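Local coordinates for Non-structural protein 3 (Porcine deltacoronavirus, PDB 6LN0), which probably joins an ADP-ribose-binding type of macro domain to a papain-like protease that processes the viral polyprotein, at residues A[10-15]-A[144-149]; A[388-393]-A[419-424]; A[55-60]-A[71-76]; A[174-179]-A[207-212]. One frame throughout, in Å; residues are numbered along the deposited sequence.

Interaction 1 (A[10-15]-A[144-149]); sequences SPTKVE and SDIGRV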
loop_
_atom_site.group_PDB
_atom_site.type_symbol
_atom_site.label_atom_id
_atom_site.label_comp_id
_atom_site.label_asym_id
_atom_site.label_seq_id
_atom_site.Cartn_x
_atom_site.Cartn_y
_atom_site.Cartn_z
ATOM N N SER A 10 -22.611 -22.877 -4.973
ATOM C CA SER A 10 -21.713 -22.671 -3.846
ATOM C C SER A 10 -20.456 -22.011 -4.387
ATOM O O SER A 10 -20.094 -22.254 -5.540
ATOM C CB SER A 10 -21.361 -23.993 -3.153
ATOM O OG SER A 10 -22.285 -24.280 -2.122
ATOM N N PRO A 11 -19.794 -21.160 -3.607
ATOM C CA PRO A 11 -18.559 -20.536 -4.102
ATOM C C PRO A 11 -17.567 -21.609 -4.522
ATOM O O PRO A 11 -17.332 -22.565 -3.782
ATOM C CB PRO A 11 -18.059 -19.741 -2.890
ATOM C CG PRO A 11 -18.697 -20.440 -1.703
ATOM C CD PRO A 11 -20.060 -20.815 -2.201
ATOM N N THR A 12 -17.003 -21.464 -5.727
ATOM C CA THR A 12 -16.121 -22.506 -6.245
ATOM C C THR A 12 -14.833 -22.583 -5.450
ATOM O O THR A 12 -14.193 -21.561 -5.179
ATOM C CB THR A 12 -15.761 -22.280 -7.705
ATOM O OG1 THR A 12 -14.827 -21.203 -7.801
ATOM C CG2 THR A 12 -16.946 -21.968 -8.479
ATOM N N LYS A 13 -14.449 -23.805 -5.095
ATOM C CA LYS A 13 -13.146 -24.082 -4.501
ATOM C C LYS A 13 -12.513 -25.208 -5.315
ATOM O O LYS A 13 -12.803 -26.392 -5.110
ATOM C CB LYS A 13 -13.267 -24.411 -3.015
ATOM C CG LYS A 13 -13.671 -23.180 -2.159
ATOM C CD LYS A 13 -12.791 -21.928 -2.440
ATOM C CE LYS A 13 -12.451 -21.133 -1.167
ATOM N NZ LYS A 13 -13.297 -19.911 -0.985
ATOM N N VAL A 14 -11.675 -24.797 -6.267
ATOM C CA VAL A 14 -10.912 -25.699 -7.113
ATOM C C VAL A 14 -9.878 -26.441 -6.278
ATOM O O VAL A 14 -9.306 -25.886 -5.330
ATOM C CB VAL A 14 -10.241 -24.872 -8.219
ATOM C CG1 VAL A 14 -9.294 -25.706 -9.026
ATOM C CG2 VAL A 14 -11.282 -24.218 -9.082
ATOM N N GLU A 15 -9.630 -27.701 -6.620
ATOM C CA GLU A 15 -8.543 -28.451 -6.014
ATOM C C GLU A 15 -7.814 -29.233 -7.100
ATOM O O GLU A 15 -8.439 -29.808 -7.999
ATOM C CB GLU A 15 -9.046 -29.392 -4.906
ATOM C CG GLU A 15 -9.732 -30.677 -5.392
ATOM C CD GLU A 15 -10.776 -31.201 -4.405
ATOM O OE1 GLU A 15 -10.464 -32.148 -3.644
ATOM O OE2 GLU A 15 -11.909 -30.663 -4.391
ATOM N N SER A 144 -18.123 -19.043 -11.202
ATOM C CA SER A 144 -17.829 -18.667 -9.819
ATOM C C SER A 144 -18.688 -19.390 -8.785
ATOM O O SER A 144 -18.352 -19.363 -7.595
ATOM C CB SER A 144 -17.995 -17.154 -9.642
ATOM O OG SER A 144 -19.149 -16.675 -10.315
ATOM N N ASP A 145 -19.750 -20.077 -9.203
ATOM C CA ASP A 145 -20.713 -20.647 -8.267
ATOM C C ASP A 145 -20.817 -22.166 -8.376
ATOM O O ASP A 145 -21.803 -22.747 -7.916
ATOM C CB ASP A 145 -22.087 -20.011 -8.483
ATOM C CG ASP A 145 -22.578 -20.154 -9.915
ATOM O OD1 ASP A 145 -21.735 -20.243 -10.835
ATOM O OD2 ASP A 145 -23.813 -20.170 -10.120
ATOM N N ILE A 146 -19.815 -22.826 -8.947
ATOM C CA ILE A 146 -19.906 -24.245 -9.267
ATOM C C ILE A 146 -19.041 -25.033 -8.282
ATOM O O ILE A 146 -18.144 -25.789 -8.671
ATOM C CB ILE A 146 -19.522 -24.456 -10.749
ATOM C CG1 ILE A 146 -19.412 -25.918 -11.169
ATOM C CG2 ILE A 146 -18.241 -23.714 -11.106
ATOM C CD1 ILE A 146 -19.005 -26.047 -12.606
ATOM N N GLY A 147 -19.291 -24.818 -6.987
ATOM C CA GLY A 147 -18.754 -25.593 -5.877
ATOM C C GLY A 147 -17.383 -26.223 -6.002
ATOM O O GLY A 147 -16.449 -25.628 -6.546
ATOM N N ARG A 148 -17.259 -27.441 -5.489
ATOM C CA ARG A 148 -15.981 -28.142 -5.486
ATOM C C ARG A 148 -15.654 -28.690 -6.880
ATOM O O ARG A 148 -16.514 -29.283 -7.544
ATOM C CB ARG A 148 -16.030 -29.265 -4.456
ATOM C CG ARG A 148 -14.835 -30.170 -4.472
ATOM C CD ARG A 148 -15.159 -31.522 -3.824
ATOM N NE ARG A 148 -13.979 -32.379 -3.808
ATOM C CZ ARG A 148 -13.981 -33.695 -4.020
ATOM N NH1 ARG A 148 -12.833 -34.357 -3.983
ATOM N NH2 ARG A 148 -15.111 -34.352 -4.257
ATOM N N VAL A 149 -14.411 -28.470 -7.330
ATOM C CA VAL A 149 -13.927 -28.927 -8.639
ATOM C C VAL A 149 -12.552 -29.562 -8.477
ATOM O O VAL A 149 -11.699 -29.043 -7.751
ATOM C CB VAL A 149 -13.845 -27.782 -9.672
ATOM C CG1 VAL A 149 -13.404 -28.333 -11.012
ATOM C CG2 VAL A 149 -15.176 -27.089 -9.799
#

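Interaction 2 (A[388-393]-A[419-424]); sequences TGPAIK and ATYHRF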
loop_
_atom_site.group_PDB
_atom_site.type_symbol
_atom_site.label_atom_id
_atom_site.label_comp_id
_atom_site.label_asym_id
_atom_site.label_seq_id
_atom_site.Cartn_x
_atom_site.Cartn_y
_atom_site.Cartn_z
ATOM N N THR A 388 13.759 43.109 17.793
ATOM C CA THR A 388 15.006 43.317 18.521
ATOM C C THR A 388 15.573 42.024 19.096
ATOM O O THR A 388 16.488 42.076 19.929
ATOM C CB THR A 388 14.808 44.330 19.652
ATOM O OG1 THR A 388 14.049 43.717 20.699
ATOM C CG2 THR A 388 14.073 45.577 19.157
ATOM N N GLY A 389 15.047 40.872 18.687
ATOM C CA GLY A 389 15.589 39.588 19.068
ATOM C C GLY A 389 15.418 38.604 17.928
ATOM O O GLY A 389 15.019 38.990 16.825
ATOM N N PRO A 390 15.693 37.321 18.168
ATOM C CA PRO A 390 15.548 36.311 17.099
ATOM C C PRO A 390 14.161 36.343 16.475
ATOM O O PRO A 390 13.147 36.291 17.171
ATOM C CB PRO A 390 15.797 34.981 17.819
ATOM C CG PRO A 390 16.531 35.336 19.065
ATOM C CD PRO A 390 16.135 36.740 19.447
ATOM N N ALA A 391 14.116 36.447 15.152
ATOM C CA ALA A 391 12.851 36.618 14.454
ATOM C C ALA A 391 12.917 35.943 13.089
ATOM O O ALA A 391 13.947 35.393 12.681
ATOM C CB ALA A 391 12.494 38.098 14.302
ATOM N N ILE A 392 11.791 35.980 12.387
ATOM C CA ILE A 392 11.712 35.526 11.009
ATOM C C ILE A 392 11.056 36.632 10.200
ATOM O O ILE A 392 10.034 37.192 10.609
ATOM C CB ILE A 392 10.930 34.199 10.879
ATOM C CG1 ILE A 392 11.710 33.054 11.556
ATOM C CG2 ILE A 392 10.703 33.888 9.437
ATOM C CD1 ILE A 392 11.049 31.657 11.460
ATOM N N LYS A 393 11.662 36.975 9.078
ATOM C CA LYS A 393 11.091 37.956 8.173
ATOM C C LYS A 393 10.718 37.278 6.860
ATOM O O LYS A 393 11.372 36.322 6.416
ATOM C CB LYS A 393 12.057 39.130 7.924
ATOM C CG LYS A 393 12.341 40.018 9.146
ATOM C CD LYS A 393 12.560 41.466 8.745
ATOM C CE LYS A 393 13.814 42.061 9.396
ATOM N NZ LYS A 393 14.360 43.239 8.621
ATOM N N ALA A 419 7.516 35.792 12.898
ATOM C CA ALA A 419 7.646 35.062 14.148
ATOM C C ALA A 419 8.788 35.694 14.926
ATOM O O ALA A 419 9.767 36.137 14.325
ATOM C CB ALA A 419 7.914 33.568 13.904
ATOM N N THR A 420 8.658 35.720 16.252
ATOM C CA THR A 420 9.682 36.241 17.148
ATOM C C THR A 420 9.791 35.323 18.353
ATOM O O THR A 420 8.800 34.725 18.789
ATOM C CB THR A 420 9.363 37.667 17.643
ATOM O OG1 THR A 420 8.036 37.696 18.179
ATOM C CG2 THR A 420 9.465 38.688 16.510
ATOM N N TYR A 421 11.001 35.207 18.889
ATOM C CA TYR A 421 11.237 34.484 20.133
ATOM C C TYR A 421 11.581 35.470 21.242
ATOM O O TYR A 421 12.475 36.304 21.082
ATOM C CB TYR A 421 12.361 33.459 19.990
ATOM C CG TYR A 421 12.729 32.868 21.319
ATOM C CD1 TYR A 421 11.855 31.996 21.971
ATOM C CD2 TYR A 421 13.915 33.214 21.959
ATOM C CE1 TYR A 421 12.155 31.465 23.217
ATOM C CE2 TYR A 421 14.223 32.683 23.203
ATOM C CZ TYR A 421 13.330 31.796 23.818
ATOM O OH TYR A 421 13.607 31.249 25.042
ATOM N N HIS A 422 10.886 35.359 22.366
ATOM C CA HIS A 422 11.033 36.256 23.505
ATOM C C HIS A 422 11.535 35.442 24.693
ATOM O O HIS A 422 10.767 34.705 25.315
ATOM C CB HIS A 422 9.713 36.930 23.833
ATOM C CG HIS A 422 9.014 37.525 22.646
ATOM N ND1 HIS A 422 9.077 38.872 22.339
ATOM C CD2 HIS A 422 8.200 36.966 21.716
ATOM C CE1 HIS A 422 8.345 39.112 21.263
ATOM N NE2 HIS A 422 7.801 37.972 20.868
ATOM N N ARG A 423 12.818 35.554 25.017
ATOM C CA ARG A 423 13.301 34.944 26.245
ATOM C C ARG A 423 12.773 35.714 27.452
ATOM O O ARG A 423 12.430 36.894 27.362
ATOM C CB ARG A 423 14.827 34.922 26.274
ATOM C CG ARG A 423 15.441 36.293 26.503
ATOM C CD ARG A 423 16.629 36.202 27.451
ATOM N NE ARG A 423 17.412 34.996 27.193
ATOM C CZ ARG A 423 18.558 34.984 26.520
ATOM N NH1 ARG A 423 19.056 36.122 26.041
ATOM N NH2 ARG A 423 19.204 33.835 26.326
ATOM N N PHE A 424 12.721 35.036 28.589
ATOM C CA PHE A 424 12.179 35.596 29.826
ATOM C C PHE A 424 13.338 35.943 30.765
ATOM O O PHE A 424 13.803 35.095 31.528
ATOM C CB PHE A 424 11.214 34.608 30.487
ATOM C CG PHE A 424 9.958 34.379 29.711
ATOM C CD1 PHE A 424 9.537 35.298 28.764
ATOM C CD2 PHE A 424 9.193 33.249 29.925
ATOM C CE1 PHE A 424 8.367 35.086 28.039
ATOM C CE2 PHE A 424 8.022 33.027 29.196
ATOM C CZ PHE A 424 7.611 33.947 28.258
#

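Interaction 3 (A[55-60]-A[71-76]); sequences PKYQEY and LTTDSF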
loop_
_atom_site.group_PDB
_atom_site.type_symbol
_atom_site.label_atom_id
_atom_site.label_comp_id
_atom_site.label_asym_id
_atom_site.label_seq_id
_atom_site.Cartn_x
_atom_site.Cartn_y
_atom_site.Cartn_z
ATOM N N PRO A 55 -16.172 -53.001 -20.028
ATOM C CA PRO A 55 -16.181 -53.299 -21.463
ATOM C C PRO A 55 -17.486 -52.915 -22.133
ATOM O O PRO A 55 -17.484 -52.494 -23.295
ATOM C CB PRO A 55 -15.941 -54.813 -21.510
ATOM C CG PRO A 55 -16.355 -55.309 -20.178
ATOM C CD PRO A 55 -16.138 -54.214 -19.193
ATOM N N LYS A 56 -18.609 -53.055 -21.426
ATOM C CA LYS A 56 -19.868 -52.570 -21.989
ATOM C C LYS A 56 -19.811 -51.061 -22.219
ATOM O O LYS A 56 -20.400 -50.547 -23.181
ATOM C CB LYS A 56 -21.045 -52.954 -21.083
ATOM C CG LYS A 56 -21.343 -54.474 -21.018
ATOM C CD LYS A 56 -22.265 -54.933 -22.168
ATOM C CE LYS A 56 -22.464 -56.452 -22.205
ATOM N NZ LYS A 56 -22.009 -57.058 -23.499
ATOM N N TYR A 57 -19.074 -50.338 -21.378
ATOM C CA TYR A 57 -18.828 -48.924 -21.662
ATOM C C TYR A 57 -18.160 -48.753 -23.023
ATOM O O TYR A 57 -18.627 -47.971 -23.863
ATOM C CB TYR A 57 -17.989 -48.305 -20.541
ATOM C CG TYR A 57 -17.316 -47.004 -20.908
ATOM C CD1 TYR A 57 -17.997 -45.793 -20.821
ATOM C CD2 TYR A 57 -15.996 -46.979 -21.335
ATOM C CE1 TYR A 57 -17.388 -44.612 -21.164
ATOM C CE2 TYR A 57 -15.379 -45.796 -21.682
ATOM C CZ TYR A 57 -16.076 -44.623 -21.593
ATOM O OH TYR A 57 -15.449 -43.457 -21.939
ATOM N N GLN A 58 -17.095 -49.524 -23.285
ATOM C CA GLN A 58 -16.376 -49.370 -24.548
ATOM C C GLN A 58 -17.227 -49.755 -25.755
ATOM O O GLN A 58 -17.074 -49.151 -26.834
ATOM C CB GLN A 58 -15.084 -50.185 -24.532
ATOM C CG GLN A 58 -14.217 -49.957 -25.769
ATOM C CD GLN A 58 -13.949 -48.487 -26.009
ATOM O OE1 GLN A 58 -13.365 -47.802 -25.158
ATOM N NE2 GLN A 58 -14.387 -47.984 -27.167
ATOM N N GLU A 59 -18.119 -50.748 -25.608
ATOM C CA GLU A 59 -18.967 -51.141 -26.735
ATOM C C GLU A 59 -19.970 -50.049 -27.076
ATOM O O GLU A 59 -20.232 -49.779 -28.256
ATOM C CB GLU A 59 -19.715 -52.453 -26.438
ATOM C CG GLU A 59 -18.909 -53.471 -25.645
ATOM C CD GLU A 59 -19.617 -54.815 -25.436
ATOM O OE1 GLU A 59 -18.902 -55.848 -25.321
ATOM O OE2 GLU A 59 -20.870 -54.842 -25.360
ATOM N N TYR A 60 -20.564 -49.421 -26.055
ATOM C CA TYR A 60 -21.504 -48.344 -26.336
ATOM C C TYR A 60 -20.799 -47.179 -27.026
ATOM O O TYR A 60 -21.357 -46.570 -27.945
ATOM C CB TYR A 60 -22.215 -47.896 -25.050
ATOM C CG TYR A 60 -23.079 -46.689 -25.299
ATOM C CD1 TYR A 60 -24.180 -46.763 -26.149
ATOM C CD2 TYR A 60 -22.758 -45.457 -24.741
ATOM C CE1 TYR A 60 -24.952 -45.652 -26.414
ATOM C CE2 TYR A 60 -23.525 -44.328 -24.990
ATOM C CZ TYR A 60 -24.619 -44.426 -25.820
ATOM O OH TYR A 60 -25.371 -43.293 -26.061
ATOM N N LEU A 71 -20.291 -35.536 -25.579
ATOM C CA LEU A 71 -21.240 -36.615 -25.369
ATOM C C LEU A 71 -21.301 -36.952 -23.886
ATOM O O LEU A 71 -20.260 -37.082 -23.233
ATOM C CB LEU A 71 -20.831 -37.842 -26.183
ATOM C CG LEU A 71 -21.287 -39.207 -25.660
ATOM C CD1 LEU A 71 -22.782 -39.293 -25.813
ATOM C CD2 LEU A 71 -20.598 -40.354 -26.413
ATOM N N THR A 72 -22.506 -37.089 -23.346
ATOM C CA THR A 72 -22.630 -37.578 -21.981
ATOM C C THR A 72 -22.976 -39.054 -21.991
ATOM O O THR A 72 -23.765 -39.518 -22.809
ATOM C CB THR A 72 -23.680 -36.829 -21.156
ATOM O OG1 THR A 72 -23.403 -35.435 -21.199
ATOM C CG2 THR A 72 -23.599 -37.288 -19.708
ATOM N N THR A 73 -22.404 -39.775 -21.049
ATOM C CA THR A 73 -22.520 -41.205 -20.969
ATOM C C THR A 73 -22.699 -41.591 -19.511
ATOM O O THR A 73 -22.205 -40.900 -18.611
ATOM C CB THR A 73 -21.262 -41.823 -21.586
ATOM O OG1 THR A 73 -21.407 -41.849 -23.009
ATOM C CG2 THR A 73 -21.039 -43.175 -21.126
ATOM N N ASP A 74 -23.440 -42.672 -19.280
ATOM C CA ASP A 74 -23.498 -43.271 -17.961
ATOM C C ASP A 74 -22.099 -43.728 -17.552
ATOM O O ASP A 74 -21.203 -43.860 -18.373
ATOM C CB ASP A 74 -24.486 -44.442 -17.979
ATOM C CG ASP A 74 -24.851 -44.933 -16.599
ATOM O OD1 ASP A 74 -23.996 -45.548 -15.939
ATOM O OD2 ASP A 74 -26.006 -44.733 -16.171
ATOM N N SER A 75 -21.900 -43.964 -16.260
ATOM C CA SER A 75 -20.577 -44.372 -15.791
ATOM C C SER A 75 -20.386 -45.885 -15.695
ATOM O O SER A 75 -19.302 -46.325 -15.290
ATOM C CB SER A 75 -20.306 -43.753 -14.439
ATOM O OG SER A 75 -21.401 -44.022 -13.599
ATOM N N PHE A 76 -21.408 -46.685 -16.016
ATOM C CA PHE A 76 -21.290 -48.137 -16.044
ATOM C C PHE A 76 -20.607 -48.690 -14.799
ATOM O O PHE A 76 -21.089 -48.475 -13.683
ATOM C CB PHE A 76 -20.554 -48.578 -17.305
ATOM C CG PHE A 76 -21.309 -48.294 -18.572
ATOM C CD1 PHE A 76 -21.323 -47.025 -19.116
ATOM C CD2 PHE A 76 -22.026 -49.297 -19.214
ATOM C CE1 PHE A 76 -22.021 -46.757 -20.271
ATOM C CE2 PHE A 76 -22.720 -49.042 -20.384
ATOM C CZ PHE A 76 -22.729 -47.761 -20.911
#

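Interaction 4 (A[174-179]-A[207-212]); sequences TDYDQV and GQIYLE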
loop_
_atom_site.group_PDB
_atom_site.type_symbol
_atom_site.label_atom_id
_atom_site.label_comp_id
_atom_site.label_asym_id
_atom_site.label_seq_id
_atom_site.Cartn_x
_atom_site.Cartn_y
_atom_site.Cartn_z
ATOM N N THR A 174 8.455 -1.382 3.087
ATOM C CA THR A 174 8.084 -0.734 4.342
ATOM C C THR A 174 8.869 0.559 4.561
ATOM O O THR A 174 8.649 1.256 5.557
ATOM C CB THR A 174 8.283 -1.705 5.521
ATOM O OG1 THR A 174 9.678 -1.907 5.751
ATOM C CG2 THR A 174 7.645 -3.064 5.224
ATOM N N ASP A 175 9.653 0.953 3.561
ATOM C CA ASP A 175 10.965 1.561 3.707
ATOM C C ASP A 175 11.203 2.737 2.761
ATOM O O ASP A 175 11.837 3.736 3.115
ATOM C CB ASP A 175 12.013 0.482 3.388
ATOM C CG ASP A 175 13.050 0.373 4.440
ATOM O OD1 ASP A 175 12.956 1.170 5.383
ATOM O OD2 ASP A 175 13.954 -0.490 4.328
ATOM N N TYR A 176 10.738 2.570 1.529
ATOM C CA TYR A 176 11.377 3.130 0.347
ATOM C C TYR A 176 12.908 3.049 0.432
ATOM O O TYR A 176 13.628 3.916 -0.064
ATOM C CB TYR A 176 10.832 4.541 0.120
ATOM C CG TYR A 176 9.513 4.410 -0.593
ATOM C CD1 TYR A 176 9.488 4.158 -1.966
ATOM C CD2 TYR A 176 8.295 4.425 0.102
ATOM C CE1 TYR A 176 8.302 3.993 -2.649
ATOM C CE2 TYR A 176 7.088 4.258 -0.579
ATOM C CZ TYR A 176 7.107 4.040 -1.964
ATOM O OH TYR A 176 5.959 3.856 -2.709
ATOM N N ASP A 177 13.409 1.986 1.048
ATOM C CA ASP A 177 14.810 1.594 0.988
ATOM C C ASP A 177 14.844 0.245 0.281
ATOM O O ASP A 177 14.939 0.188 -0.951
ATOM C CB ASP A 177 15.427 1.532 2.394
ATOM C CG ASP A 177 16.866 1.010 2.396
ATOM O OD1 ASP A 177 17.566 1.179 1.386
ATOM O OD2 ASP A 177 17.314 0.436 3.414
ATOM N N GLN A 178 14.687 -0.844 1.025
ATOM C CA GLN A 178 14.577 -2.155 0.393
ATOM C C GLN A 178 13.197 -2.320 -0.235
ATOM O O GLN A 178 12.178 -2.030 0.398
ATOM C CB GLN A 178 14.823 -3.252 1.421
ATOM C CG GLN A 178 14.938 -4.646 0.823
ATOM C CD GLN A 178 16.129 -4.776 -0.115
ATOM O OE1 GLN A 178 15.976 -5.133 -1.291
ATOM N NE2 GLN A 178 17.329 -4.476 0.399
ATOM N N VAL A 179 13.157 -2.793 -1.476
ATOM C CA VAL A 179 11.911 -3.100 -2.172
ATOM C C VAL A 179 11.825 -4.612 -2.377
ATOM O O VAL A 179 12.782 -5.248 -2.846
ATOM C CB VAL A 179 11.822 -2.348 -3.514
ATOM C CG1 VAL A 179 10.648 -2.856 -4.342
ATOM C CG2 VAL A 179 11.731 -0.802 -3.281
ATOM N N GLY A 207 4.462 -3.516 -11.693
ATOM C CA GLY A 207 5.639 -2.679 -11.696
ATOM C C GLY A 207 5.660 -1.591 -10.649
ATOM O O GLY A 207 6.743 -1.073 -10.333
ATOM N N GLN A 208 4.508 -1.236 -10.095
ATOM C CA GLN A 208 4.389 -0.119 -9.184
ATOM C C GLN A 208 4.705 -0.567 -7.761
ATOM O O GLN A 208 4.407 -1.697 -7.359
ATOM C CB GLN A 208 2.984 0.473 -9.277
ATOM C CG GLN A 208 2.601 1.422 -8.156
ATOM C CD GLN A 208 1.295 2.138 -8.435
ATOM O OE1 GLN A 208 0.843 2.200 -9.584
ATOM N NE2 GLN A 208 0.686 2.705 -7.389
ATOM N N ILE A 209 5.333 0.325 -7.002
ATOM C CA ILE A 209 5.768 0.020 -5.651
ATOM C C ILE A 209 4.720 0.522 -4.674
ATOM O O ILE A 209 4.261 1.664 -4.778
ATOM C CB ILE A 209 7.130 0.648 -5.356
ATOM C CG1 ILE A 209 8.154 0.191 -6.389
ATOM C CG2 ILE A 209 7.560 0.306 -3.960
ATOM C CD1 ILE A 209 9.521 0.787 -6.123
ATOM N N TYR A 210 4.340 -0.327 -3.727
ATOM C CA TYR A 210 3.296 -0.023 -2.769
ATOM C C TYR A 210 3.880 -0.099 -1.369
ATOM O O TYR A 210 4.786 -0.896 -1.094
ATOM C CB TYR A 210 2.103 -0.999 -2.894
ATOM C CG TYR A 210 1.325 -0.860 -4.176
ATOM C CD1 TYR A 210 0.281 0.049 -4.274
ATOM C CD2 TYR A 210 1.635 -1.635 -5.291
ATOM C CE1 TYR A 210 -0.427 0.188 -5.441
ATOM C CE2 TYR A 210 0.940 -1.498 -6.458
ATOM C CZ TYR A 210 -0.100 -0.593 -6.528
ATOM O OH TYR A 210 -0.810 -0.447 -7.700
ATOM N N LEU A 211 3.373 0.750 -0.490
ATOM C CA LEU A 211 3.732 0.653 0.917
ATOM C C LEU A 211 2.953 -0.513 1.521
ATOM O O LEU A 211 1.720 -0.555 1.443
ATOM C CB LEU A 211 3.422 1.963 1.646
ATOM C CG LEU A 211 3.902 2.099 3.097
ATOM C CD1 LEU A 211 5.432 2.031 3.203
ATOM C CD2 LEU A 211 3.398 3.387 3.713
ATOM N N GLU A 212 3.671 -1.475 2.081
ATOM C CA GLU A 212 3.061 -2.547 2.848
ATOM C C GLU A 212 2.870 -2.042 4.264
ATOM O O GLU A 212 3.830 -1.921 5.024
ATOM C CB GLU A 212 3.944 -3.783 2.822
ATOM C CG GLU A 212 3.603 -4.812 3.894
ATOM C CD GLU A 212 3.829 -6.236 3.410
ATOM O OE1 GLU A 212 4.318 -6.387 2.259
ATOM O OE2 GLU A 212 3.504 -7.190 4.175
#

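Interaction 1 (A[10-15]-A[144-149])
E15 lays its carboxylate across the outer end of R148, whose NE and NH1 each hold one oxygen. R148 NE reaches E15 OE2 at 2.8 Å, and R148 NH1 reaches E15 OE1 at 3.3 Å. This salt bridge is twisted, not coplanar: the carboxylate and guanidinium planes stand 58° apart. OE1 lies in the guanidinium plane, but NH1 comes to it from above the carboxylate plane. The arginine gets there because CG sits anti to the backbone N (chi1 173°) and the chain runs extended to NE; NH2, bonded to K25 O, helps fix the rotation of the head. Arginine suits the place, since it can serve an acid and a carbonyl at once.

At the other end, T12 turns its CG2 methyl into the bend of 144-146, 3.4 Å from I146 CG2, while its backbone N donates to S144 O. S10 O takes the N-H of G147, whose positive phi a residue without a CB takes most easily, and K13 N bonds to G147 O at 3.1 Å. Between S10 and K13 the pairing slips by one residue, a beta bulge. Beyond it the parallel pairing resumes, with a weak bond from V149 N to K13 O and a shorter one from E15 N to V149 O, 2.7 Å. V14 and V149, beta-branched, meet on the face covered by F138 of helix 131-141. Edge strand 10-17 thus joins 146-152 in parallel, as in a macro domain's alpha/beta/alpha sandwich.

Interaction 2 (A[388-393]-A[419-424])
I392 N donates to A419 O at 2.8 Å, and Y421 N to P390 O at 3.0 Å; the second bond is the straighter, with an angle of 168° at the hydrogen. P390 has no N-H of its own to offer, but its carbonyl is enough to begin the pairing just where strand 391-395 sets out. The two bonds flank A391 and T420, an antiparallel non-hydrogen-bonded pair whose CA atoms come within 4.2 Å. A391 CB touches T420 CG2 at 3.8 Å, and the small alanine makes room for this close approach. T420 OG1 finds its main partner in Y351 OH, with a weak further bond from H422 NE2. These strands belong to a large mixed sheet, consistent with the palm of a papain-like protease, that reaches at its far end the zinc-binding fingers with C360. I392 and A419 share the other face, their CB atoms 4.3 Å apart, and L268 of helix 260-270 packs on both. P390 CB lies beside Y421 CB at 4.3 Å. A chi1 of 172° carries the tyrosine ring away from the strand of P390, and it is the ring's edge that P390 CG meets, while L268 also touches both of these side chains.

Interaction 3 (A[55-60]-A[71-76])
At the edge of the macro-domain sheet, helix 55-64 packs on strand 71-74 and the turn after it, chiefly through Y57 and F76. The short axes lie 10.1 Å apart, a spacing bridged by aromatic side chains. Y57 CA stands 3.8 Å above the centroid of the F76 ring, almost exactly over its centre, in a CH-pi contact; the phenylalanine therefore lies flat against the helix backbone. The Y57 ring completes the pairing by turning its edge toward the same ring in an offset edge-to-face stack, with centroids 6.0 Å apart and planes at 73°. F76 is put in place by an Asx turn: its backbone N donates to D74 OD1 at 2.8 Å, on the oxygen's anti lone pair. Aspartate suits the turn because its short side chain can reach the N-H two residues on, and its other oxygen pairs with K79.

This is helix-on-sheet packing of the kind that flanks the core of an alpha/beta/alpha sandwich. Y57's chi1 of 162°, which places CG opposite the backbone N, points the ring inward from the helix, and its edge meets the T73 methyl, CE1 to CG2 3.9 Å. Its hydroxyl goes further, to a hydrogen bond with H88 NE2 on strand 83-89, while H88 ND1 bonds L71 O; a tyrosine can thus be apolar at its flank and polar at its end. One turn on, Y60 brings CE2 to 3.8 Å from T73 OG1, near the plane of its ring, and sets its CB beside F76 CZ at 4.2 Å. On the helix itself, K56 NZ forms a salt bridge with E59 OE2 at 3.1 Å.

Interaction 4 (A[174-179]-A[207-212])
I209 and Y176, with T174 at one end, carry this contact between loop 174-179 and strand 209-212. I209 uses both of its branches. Its CG2 methyl meets Y176 CE1 at 4.0 Å, approaching the ring obliquely, while its longer branch ends in CD1, 3.9 Å from V179 CG2. Setting CG2 anti to the backbone N and CG1 beside it (chi1 -56°) spreads the branches between these two partners, a task for which a beta-branched residue with one long arm is well shaped. The tyrosine and I209 lie alongside with their ends pointing opposite ways, while V179 stands roughly perpendicular to I209. Y176 reaches far enough over the strand to bring its OH to 3.5 Å from I209 O, and L235 and K236 of helix 228-237 also touch it.

The loop links strands 168-173 and 180-184, antiparallel neighbours, while 209-212 runs parallel to 168-173 on the opposite flank. That arrangement is consistent with the beta-grasp of the ubiquitin-like domain that precedes the catalytic part of coronavirus papain-like proteases. T174, where the chain leaves the sheet, holds its CG2 4.0 Å from E212 O. Its backbone is covered instead by L211, whose CD1 lies 4.0 Å from T174 C and which also packs on C232 and L235. The bend of the loop is gathered by T173, whose OG1 hydrogen-bonds both D175 N and Q178 O.

In the fold
From the N terminus, 10-15 begins a long excursion that interaction 1 closes only at 144-149, binding the first strand to the last of the macro-domain sheet. Within that excursion interaction 3 closes a short loop, 55-60 to 71-76, and fastens a helix to the sheet's other edge; the two centres are about 27 Å apart. The remaining contacts follow in series, and none cross. Interaction 4 folds the hairpin loop 174-179 over strand 209-212 in the probable ubiquitin-like part of the protease. Interaction 2 closes a loop of 25 residues near the C terminus, pairing two antiparallel strands of the protease's large sheet. Centres of interactions 2 and 3 lie about 98 Å apart, reflecting the elongated chain.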